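Local coordinates for pirin-like protein YhaK (Escherichia coli, PDB 2VEC) that is a redox-sensitive bicupin of the pirin family with a reactive cysteine and without quercetin 2,3-dioxygenase activity, at residues Phe49-Asp54 and Tyr60-Val65; Lys84-Asn89 and Leu178-Trp183; Ala96-Ser101 and Glu112-Ser117. All blocks are in the same frame, centred on the assembly; numbering follows the deposited sequence.

From the N terminus, contact 1 comes first: residues 49-54, just after strand 45-48, fold back on residues 60-65 at the start of strand 63-71, closing a short loop at the edge of a six-stranded sheet. Contact 2 opens next, at strand 85-93 of the same sheet, and closes 89 residues later at the loop 178-183, tying the first cupin domain to the second. Contact 3, between residues 96-101 and 112-117, opens and closes within that span and joins the two sheets of the first cupin. Contacts 1 and 2 meet where Ala61 packs on Gln180; contacts 2 and 3 meet because strands 85-93 and 112-116 are neighbours.

Contact 1: residues Phe49-Asp54 and Tyr60-Val65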
loop_
_atom_site.group_PDB
_atom_site.type_symbol
_atom_site.label_atom_id
_atom_site.label_comp_id
_atom_site.label_asym_id
_atom_site.label_seq_id
_atom_site.Cartn_x
_atom_site.Cartn_y
_atom_site.Cartn_z
ATOM N N PHE A 49 -7.651 5.338 9.329
ATOM C CA PHE A 49 -7.834 4.398 10.440
ATOM C C PHE A 49 -7.090 4.804 11.696
ATOM O O PHE A 49 -6.054 5.483 11.645
ATOM C CB PHE A 49 -7.367 2.965 10.075
ATOM C CG PHE A 49 -8.017 2.401 8.841
ATOM C CD1 PHE A 49 -9.400 2.258 8.771
ATOM C CD2 PHE A 49 -7.237 2.014 7.748
ATOM C CE1 PHE A 49 -10.040 1.752 7.635
ATOM C CE2 PHE A 49 -7.854 1.457 6.625
ATOM C CZ PHE A 49 -9.251 1.340 6.561
ATOM N N GLY A 50 -7.631 4.331 12.812
ATOM C CA GLY A 50 -7.086 4.564 14.131
ATOM C C GLY A 50 -5.827 3.780 14.462
ATOM O O GLY A 50 -5.411 2.923 13.695
ATOM N N HIS A 51 -5.258 4.101 15.622
ATOM C CA HIS A 51 -4.040 3.482 16.141
ATOM C C HIS A 51 -4.394 2.439 17.184
ATOM O O HIS A 51 -4.944 2.770 18.264
ATOM C CB HIS A 51 -3.142 4.599 16.733
ATOM C CG HIS A 51 -1.857 4.110 17.334
ATOM N ND1 HIS A 51 -0.692 3.994 16.605
ATOM C CD2 HIS A 51 -1.554 3.728 18.600
ATOM C CE1 HIS A 51 0.289 3.596 17.412
ATOM N NE2 HIS A 51 -0.222 3.381 18.615
ATOM N N TYR A 52 -3.977 1.192 16.934
ATOM C CA TYR A 52 -4.295 0.098 17.883
ATOM C C TYR A 52 -3.311 -0.025 19.067
ATOM O O TYR A 52 -2.149 0.309 18.942
ATOM C CB TYR A 52 -4.409 -1.229 17.135
ATOM C CG TYR A 52 -5.634 -1.296 16.256
ATOM C CD1 TYR A 52 -6.919 -1.473 16.832
ATOM C CD2 TYR A 52 -5.527 -1.156 14.887
ATOM C CE1 TYR A 52 -8.050 -1.533 16.045
ATOM C CE2 TYR A 52 -6.679 -1.207 14.071
ATOM C CZ TYR A 52 -7.917 -1.401 14.652
ATOM O OH TYR A 52 -9.005 -1.465 13.819
ATOM N N PHE A 53 -3.807 -0.500 20.200
ATOM C CA PHE A 53 -2.997 -0.736 21.386
ATOM C C PHE A 53 -3.330 -2.146 21.856
ATOM O O PHE A 53 -4.443 -2.640 21.626
ATOM C CB PHE A 53 -3.376 0.227 22.521
ATOM C CG PHE A 53 -3.038 1.673 22.263
ATOM C CD1 PHE A 53 -1.819 2.197 22.670
ATOM C CD2 PHE A 53 -3.979 2.530 21.651
ATOM C CE1 PHE A 53 -1.490 3.541 22.427
ATOM C CE2 PHE A 53 -3.681 3.877 21.447
ATOM C CZ PHE A 53 -2.436 4.391 21.833
ATOM N N ASP A 54 -2.373 -2.777 22.554
ATOM C CA ASP A 54 -2.569 -4.121 23.136
ATOM C C ASP A 54 -1.549 -4.147 24.287
ATOM O O ASP A 54 -0.375 -3.856 24.064
ATOM C CB ASP A 54 -2.184 -5.160 22.083
ATOM C CG ASP A 54 -2.327 -6.612 22.549
ATOM O OD1 ASP A 54 -2.121 -6.986 23.721
ATOM O OD2 ASP A 54 -2.595 -7.430 21.657
ATOM N N TYR A 60 3.834 -0.625 18.987
ATOM C CA TYR A 60 3.836 -0.966 17.579
ATOM C C TYR A 60 2.933 -0.062 16.728
ATOM O O TYR A 60 1.950 0.511 17.236
ATOM C CB TYR A 60 3.392 -2.427 17.429
ATOM C CG TYR A 60 4.433 -3.387 17.978
ATOM C CD1 TYR A 60 5.473 -3.872 17.170
ATOM C CD2 TYR A 60 4.386 -3.793 19.304
ATOM C CE1 TYR A 60 6.440 -4.765 17.702
ATOM C CE2 TYR A 60 5.330 -4.664 19.825
ATOM C CZ TYR A 60 6.352 -5.141 19.021
ATOM O OH TYR A 60 7.291 -5.988 19.548
ATOM N N ALA A 61 3.234 -0.037 15.428
ATOM C CA ALA A 61 2.549 0.814 14.429
ATOM C C ALA A 61 1.247 0.256 13.902
ATOM O O ALA A 61 1.045 -1.004 13.842
ATOM C CB ALA A 61 3.491 1.060 13.218
ATOM N N SER A 62 0.385 1.182 13.466
ATOM C CA SER A 62 -0.851 0.879 12.740
ATOM C C SER A 62 -0.824 1.470 11.324
ATOM O O SER A 62 -0.068 2.419 11.057
ATOM C CB SER A 62 -2.082 1.408 13.498
ATOM O OG SER A 62 -2.263 0.676 14.728
ATOM N N LEU A 63 -1.599 0.867 10.434
ATOM C CA LEU A 63 -1.979 1.458 9.138
ATOM C C LEU A 63 -2.904 2.647 9.397
ATOM O O LEU A 63 -3.997 2.446 9.936
ATOM C CB LEU A 63 -2.698 0.416 8.309
ATOM C CG LEU A 63 -3.233 0.901 6.963
ATOM C CD1 LEU A 63 -2.068 1.279 6.018
ATOM C CD2 LEU A 63 -4.165 -0.138 6.326
ATOM N N ARG A 64 -2.455 3.865 9.088
ATOM C CA ARG A 64 -3.242 5.084 9.419
ATOM C C ARG A 64 -4.058 5.669 8.260
ATOM O O ARG A 64 -5.111 6.268 8.452
ATOM C CB ARG A 64 -2.326 6.150 10.027
ATOM C CG ARG A 64 -1.566 5.653 11.285
ATOM C CD ARG A 64 -2.555 5.092 12.380
ATOM N NE ARG A 64 -3.609 6.042 12.763
ATOM C CZ ARG A 64 -3.436 7.044 13.624
ATOM N NH1 ARG A 64 -2.236 7.234 14.195
ATOM N NH2 ARG A 64 -4.460 7.822 13.952
ATOM N N VAL A 65 -3.574 5.492 7.040
ATOM C CA VAL A 65 -4.316 5.994 5.887
ATOM C C VAL A 65 -4.049 4.999 4.774
ATOM O O VAL A 65 -2.936 4.477 4.682
ATOM C CB VAL A 65 -3.754 7.353 5.449
ATOM C CG1 VAL A 65 -4.227 7.715 3.971
ATOM C CG2 VAL A 65 -4.162 8.436 6.466
HETATM O O HOH W 1 -5.190 0.792 11.862
HETATM O O HOH W 2 0.476 0.478 19.870
#
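Phe49 and Arg64 join the two arms of a loop that runs on from the antiparallel pairing of strands 45-48 and 63-71, at the edge of a cupin sheet. Phe49 N donates to Arg64 O at 2.8 Å, and Arg64 NE returns a nearly straight bond (172°) to Phe49 O at 2.7 Å. The arginine reaches it by folding back on itself, with chi2 and chi3 near -55°, which puts Phe49 O at the edge of the guanidinium while His51 CB lies over one face. Beside this, the Phe49 ring runs alongside Leu63, CD2 to CD2 at 4.0 Å, with Leu63 O at its edge.

Farther along, the acceptor is a side chain: Tyr52 N donates to Ser62 OG. One water bridges Gly50 O and Leu63 O.

In the second shell, Asp143 on strand 135-143 binds three of these groups: a salt bridge to Arg64 NH1 and hydrogen bonds from His51 ND1 and Ser62 N. Arg64 and Val65 face Trp141 together in a classic beta bulge. On the other arm, chi1 of 179° sets the His51 imidazole anti to its backbone N and carries CE1 to 3.5 Å from Tyr60 O.

Contact 2: residues Lys84-Asn89 and Leu178-Trp183; sequences KVDILN and LRQQVW
Asp86 and Arg179 meet through two different side-chain shapes. The carboxylate of Asp86 turns back beside its own backbone N (chi1 -68°), whereas Arg179 starts with CG between its backbone N and carbonyl carbon (chi1 55°) and then runs extended to NE. The two chains cross at about a right angle, yet carboxylate and guanidinium end only 10° from coplanar. The grip is side-on: Arg179 NH2 bonds Asp86 OD1 at 2.8 Å and Arg179 NE bonds Asp86 OD2 at 2.8 Å, each on a syn lone pair.

Gln180, bent at chi2, brings NE2 to Asp86 OD2 at 3.0 Å from above the carboxylate plane, its amide turned steeply to that plane. Its NE2 also donates to Asp143 O. A water links Asp86 OD2, Arg179 N and Gln180 OE1. With Thr118 N donating to Asp86 OD1 as well, the buried carboxylate has several donors, which would probably favour its charged form. Thr118 O is a second acceptor for Arg179 NH2 and helps fix the guanidinium. Leu88 CD1 and Leu178 CD2 touch lightly at 4.4 Å beside this polar knot.

The result is a bidentate salt bridge between the two cupin domains of a bicupin, joining strand 85-93 to the loop before strand 183-189.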
loop_
_atom_site.group_PDB
_atom_site.type_symbol
_atom_site.label_atom_id
_atom_site.label_comp_id
_atom_site.label_asym_id
_atom_site.label_seq_id
_atom_site.Cartn_x
_atom_site.Cartn_y
_atom_site.Cartn_z
ATOM N N LYS A 84 4.200 12.091 12.050
ATOM C CA LYS A 84 4.874 10.863 12.596
ATOM C C LYS A 84 4.418 9.579 11.881
ATOM O O LYS A 84 4.026 8.598 12.503
ATOM C CB LYS A 84 4.734 10.710 14.123
ATOM C CG LYS A 84 5.583 11.706 14.931
ATOM C CD LYS A 84 5.492 11.519 16.451
ATOM C CE LYS A 84 6.243 12.677 17.144
ATOM N NZ LYS A 84 6.183 12.704 18.642
ATOM N N VAL A 85 4.484 9.625 10.560
ATOM C CA VAL A 85 4.122 8.493 9.721
ATOM C C VAL A 85 5.116 8.422 8.567
ATOM O O VAL A 85 5.674 9.448 8.166
ATOM C CB VAL A 85 2.699 8.620 9.108
ATOM C CG1 VAL A 85 1.611 8.460 10.198
ATOM C CG2 VAL A 85 2.533 9.956 8.308
ATOM N N ASP A 86 5.339 7.218 8.068
ATOM C CA ASP A 86 6.078 7.024 6.831
ATOM C C ASP A 86 5.093 6.771 5.738
ATOM O O ASP A 86 3.995 6.256 5.982
ATOM C CB ASP A 86 7.014 5.838 6.960
ATOM C CG ASP A 86 8.155 6.128 7.947
ATOM O OD1 ASP A 86 8.490 7.325 8.148
ATOM O OD2 ASP A 86 8.704 5.169 8.507
ATOM N N ILE A 87 5.501 7.119 4.522
ATOM C CA ILE A 87 4.569 7.147 3.384
ATOM C C ILE A 87 5.044 6.141 2.367
ATOM O O ILE A 87 6.194 6.191 1.941
ATOM C CB ILE A 87 4.576 8.567 2.727
ATOM C CG1 ILE A 87 4.249 9.686 3.740
ATOM C CG2 ILE A 87 3.672 8.637 1.494
ATOM C CD1 ILE A 87 2.968 9.506 4.491
ATOM N N LEU A 88 4.173 5.238 1.947
ATOM C CA LEU A 88 4.541 4.316 0.884
ATOM C C LEU A 88 3.602 4.508 -0.276
ATOM O O LEU A 88 2.382 4.353 -0.112
ATOM C CB LEU A 88 4.469 2.883 1.412
ATOM C CG LEU A 88 5.181 1.762 0.631
ATOM C CD1 LEU A 88 5.536 0.604 1.570
ATOM C CD2 LEU A 88 4.292 1.279 -0.535
ATOM N N ASN A 89 4.160 4.846 -1.446
ATOM C CA ASN A 89 3.397 5.098 -2.647
ATOM C C ASN A 89 3.593 3.962 -3.642
ATOM O O ASN A 89 4.727 3.488 -3.862
ATOM C CB ASN A 89 3.835 6.436 -3.321
ATOM C CG ASN A 89 3.519 7.667 -2.444
ATOM O OD1 ASN A 89 2.556 7.661 -1.681
ATOM N ND2 ASN A 89 4.376 8.661 -2.476
ATOM N N LEU A 178 11.319 -1.400 6.073
ATOM C CA LEU A 178 10.477 -0.558 6.934
ATOM C C LEU A 178 11.054 -0.427 8.337
ATOM O O LEU A 178 11.734 -1.335 8.833
ATOM C CB LEU A 178 9.082 -1.174 7.030
ATOM C CG LEU A 178 8.303 -1.316 5.714
ATOM C CD1 LEU A 178 6.968 -2.070 6.044
ATOM C CD2 LEU A 178 8.016 0.024 5.100
ATOM N N ARG A 179 10.777 0.690 9.002
ATOM C CA ARG A 179 11.119 0.801 10.416
ATOM C C ARG A 179 9.899 0.499 11.311
ATOM O O ARG A 179 9.913 0.819 12.502
ATOM C CB ARG A 179 11.724 2.173 10.727
ATOM C CG ARG A 179 10.886 3.352 10.315
ATOM C CD ARG A 179 11.562 4.610 10.757
ATOM N NE ARG A 179 10.911 5.777 10.183
ATOM C CZ ARG A 179 11.378 7.017 10.270
ATOM N NH1 ARG A 179 12.518 7.291 10.951
ATOM N NH2 ARG A 179 10.678 7.989 9.684
ATOM N N GLN A 180 8.877 -0.116 10.712
ATOM C CA GLN A 180 7.749 -0.752 11.423
ATOM C C GLN A 180 7.868 -2.261 11.273
ATOM O O GLN A 180 8.491 -2.737 10.313
ATOM C CB GLN A 180 6.390 -0.359 10.822
ATOM C CG GLN A 180 6.090 1.131 10.892
ATOM C CD GLN A 180 6.806 1.949 9.777
ATOM O OE1 GLN A 180 7.191 1.419 8.745
ATOM N NE2 GLN A 180 6.985 3.240 10.021
ATOM N N GLN A 181 7.240 -3.004 12.196
ATOM C CA GLN A 181 7.189 -4.481 12.127
ATOM C C GLN A 181 6.022 -4.919 11.246
ATOM O O GLN A 181 5.034 -5.504 11.713
ATOM C CB GLN A 181 7.047 -5.091 13.529
ATOM C CG GLN A 181 8.292 -5.055 14.347
ATOM C CD GLN A 181 9.492 -5.669 13.648
ATOM O OE1 GLN A 181 10.488 -4.988 13.427
ATOM N NE2 GLN A 181 9.393 -6.968 13.272
ATOM N N VAL A 182 6.114 -4.575 9.964
ATOM C CA VAL A 182 5.010 -4.730 9.039
ATOM C C VAL A 182 5.537 -5.483 7.807
ATOM O O VAL A 182 6.699 -5.286 7.415
ATOM C CB VAL A 182 4.457 -3.313 8.596
ATOM C CG1 VAL A 182 3.569 -3.381 7.348
ATOM C CG2 VAL A 182 3.720 -2.693 9.762
ATOM N N TRP A 183 4.736 -6.401 7.263
ATOM C CA TRP A 183 5.146 -7.080 6.011
ATOM C C TRP A 183 4.071 -6.769 5.002
ATOM O O TRP A 183 2.887 -6.973 5.278
ATOM C CB TRP A 183 5.293 -8.604 6.165
ATOM C CG TRP A 183 6.544 -9.052 6.918
ATOM C CD1 TRP A 183 7.673 -9.613 6.375
ATOM C CD2 TRP A 183 6.753 -9.029 8.330
ATOM N NE1 TRP A 183 8.577 -9.929 7.363
ATOM C CE2 TRP A 183 8.026 -9.598 8.578
ATOM C CE3 TRP A 183 5.978 -8.625 9.419
ATOM C CZ2 TRP A 183 8.564 -9.718 9.859
ATOM C CZ3 TRP A 183 6.519 -8.751 10.718
ATOM C CH2 TRP A 183 7.801 -9.298 10.923
HETATM O O HOH W 3 9.284 2.659 7.343
#

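Contact 3: residues Ala96-Ser101 and Glu112-Ser117; sequences AEYRDS and EALLLS
Tyr98 and Leu114 face each other across the interior of the first cupin domain, a beta sandwich in which strand 95-100 belongs to a four-stranded sheet and strand 112-116 to the opposing six-stranded one. No backbone pairing joins the two segments: the nearest CA atoms, those of Tyr98 and Leu116, are 9.2 Å apart, and side chains fill the gap between the sheets.

The tyrosine leaves its strand with CB directed toward the opposite sheet. Its CG turns beside the backbone N (chi1 -64°), which swings the ring so that one face lies over Leu114. Leu114 CD2 approaches Tyr98 CG at 3.6 Å, then makes a tight contact with Tyr98 CD2 at 3.3 Å and sits 3.6 Å from Tyr98 CE2. On the other side of the ring's long axis, Tyr98 CD1 has a looser neighbour in Leu116 CD1, which comes in obliquely at 4.4 Å. CE1 packs against Asn89 of strand 85-93, and the phenol oxygen at the tip is hydrogen-bonded to Glu126 OE2 on strand 124-128. That bond gives the buried hydroxyl a polar partner, while Leu114 CD2 covers the CD2 side of the ring face.

The leucine arrives the opposite way, so the two side chains slide past each other. With CG anti to the backbone N (chi1 162°), Leu114 presents a single methyl group to the ring while its side chain also touches Val106 of strand 105-109 and Ile153 of strand 153-157. This packing joins the two sheets of the sandwich by apolar contact, centred on a CH-pi interaction in which Leu114 CD2 stands 3.6 Å from the centroid of the Tyr98 ring, 23° off its normal and displaced toward the CD2 rim.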
loop_
_atom_site.group_PDB
_atom_site.type_symbol
_atom_site.label_atom_id
_atom_site.label_comp_id
_atom_site.label_asym_id
_atom_site.label_seq_id
_atom_site.Cartn_x
_atom_site.Cartn_y
_atom_site.Cartn_z
ATOM N N ALA A 96 5.632 10.552 -11.438
ATOM C CA ALA A 96 5.567 11.627 -10.479
ATOM C C ALA A 96 6.946 11.914 -9.925
ATOM O O ALA A 96 7.800 11.027 -9.886
ATOM C CB ALA A 96 4.629 11.234 -9.349
ATOM N N GLU A 97 7.154 13.153 -9.490
ATOM C CA GLU A 97 8.368 13.512 -8.753
ATOM C C GLU A 97 8.019 13.904 -7.308
ATOM O O GLU A 97 7.006 14.564 -7.065
ATOM C CB GLU A 97 9.149 14.617 -9.487
ATOM C CG GLU A 97 10.329 15.125 -8.703
ATOM C CD GLU A 97 11.429 15.716 -9.539
ATOM O OE1 GLU A 97 11.144 16.458 -10.508
ATOM O OE2 GLU A 97 12.604 15.452 -9.197
ATOM N N TYR A 98 8.858 13.475 -6.363
ATOM C CA TYR A 98 8.640 13.696 -4.927
ATOM C C TYR A 98 9.793 14.503 -4.389
ATOM O O TYR A 98 10.933 14.082 -4.515
ATOM C CB TYR A 98 8.540 12.347 -4.184
ATOM C CG TYR A 98 7.335 11.605 -4.659
ATOM C CD1 TYR A 98 6.116 11.774 -4.027
ATOM C CD2 TYR A 98 7.395 10.815 -5.804
ATOM C CE1 TYR A 98 4.979 11.140 -4.509
ATOM C CE2 TYR A 98 6.273 10.161 -6.278
ATOM C CZ TYR A 98 5.066 10.345 -5.638
ATOM O OH TYR A 98 3.941 9.723 -6.106
ATOM N N ARG A 99 9.513 15.677 -3.830
ATOM C CA ARG A 99 10.581 16.532 -3.318
ATOM C C ARG A 99 10.335 16.886 -1.868
ATOM O O ARG A 99 9.187 16.953 -1.420
ATOM C CB ARG A 99 10.717 17.815 -4.150
ATOM C CG ARG A 99 10.969 17.565 -5.622
ATOM C CD ARG A 99 11.358 18.847 -6.387
ATOM N NE ARG A 99 11.997 18.519 -7.661
ATOM C CZ ARG A 99 11.867 19.235 -8.779
ATOM N NH1 ARG A 99 11.107 20.332 -8.788
ATOM N NH2 ARG A 99 12.488 18.857 -9.900
ATOM N N ASP A 100 11.410 17.112 -1.123
ATOM C CA ASP A 100 11.241 17.568 0.240
ATOM C C ASP A 100 11.987 18.876 0.489
ATOM O O ASP A 100 12.777 19.307 -0.346
ATOM C CB ASP A 100 11.568 16.462 1.257
ATOM C CG ASP A 100 13.057 16.222 1.456
ATOM O OD1 ASP A 100 13.912 17.109 1.200
ATOM O OD2 ASP A 100 13.379 15.126 1.956
ATOM N N SER A 101 11.721 19.514 1.618
ATOM C CA SER A 101 12.338 20.812 1.906
ATOM C C SER A 101 13.844 20.759 2.190
ATOM O O SER A 101 14.483 21.804 2.315
ATOM C CB SER A 101 11.583 21.551 3.015
ATOM O OG SER A 101 11.293 20.711 4.116
ATOM N N GLU A 112 6.330 0.994 -9.920
ATOM C CA GLU A 112 7.266 1.178 -8.832
ATOM C C GLU A 112 6.537 1.486 -7.545
ATOM O O GLU A 112 5.468 2.107 -7.577
ATOM C CB GLU A 112 8.214 2.335 -9.112
ATOM C CG GLU A 112 9.210 2.067 -10.270
ATOM C CD GLU A 112 10.139 3.260 -10.479
ATOM O OE1 GLU A 112 9.707 4.263 -11.118
ATOM O OE2 GLU A 112 11.273 3.217 -9.981
ATOM N N ALA A 113 7.146 1.061 -6.440
ATOM C CA ALA A 113 6.726 1.438 -5.100
ATOM C C ALA A 113 7.842 2.285 -4.460
ATOM O O ALA A 113 9.050 2.019 -4.645
ATOM C CB ALA A 113 6.430 0.163 -4.252
ATOM N N LEU A 114 7.436 3.303 -3.719
ATOM C CA LEU A 114 8.364 4.272 -3.145
ATOM C C LEU A 114 8.069 4.356 -1.650
ATOM O O LEU A 114 6.902 4.539 -1.284
ATOM C CB LEU A 114 8.097 5.632 -3.809
ATOM C CG LEU A 114 8.596 6.946 -3.178
ATOM C CD1 LEU A 114 10.139 7.018 -3.185
ATOM C CD2 LEU A 114 8.065 8.104 -3.963
ATOM N N LEU A 115 9.100 4.293 -0.814
ATOM C CA LEU A 115 8.933 4.553 0.608
ATOM C C LEU A 115 9.661 5.848 1.016
ATOM O O LEU A 115 10.856 6.012 0.779
ATOM C CB LEU A 115 9.436 3.366 1.454
ATOM C CG LEU A 115 9.319 3.566 2.970
ATOM C CD1 LEU A 115 7.855 3.470 3.450
ATOM C CD2 LEU A 115 10.172 2.566 3.756
ATOM N N LEU A 116 8.931 6.781 1.615
ATOM C CA LEU A 116 9.553 7.980 2.201
ATOM C C LEU A 116 9.494 7.842 3.701
ATOM O O LEU A 116 8.399 7.768 4.261
ATOM C CB LEU A 116 8.784 9.235 1.741
ATOM C CG LEU A 116 8.678 9.403 0.223
ATOM C CD1 LEU A 116 7.729 10.557 -0.113
ATOM C CD2 LEU A 116 10.083 9.682 -0.332
ATOM N N SER A 117 10.663 7.798 4.340
ATOM C CA SER A 117 10.755 7.670 5.808
ATOM C C SER A 117 10.889 9.096 6.250
ATOM O O SER A 117 11.960 9.688 6.099
ATOM C CB SER A 117 11.960 6.827 6.210
ATOM O OG SER A 117 11.703 5.485 5.797
#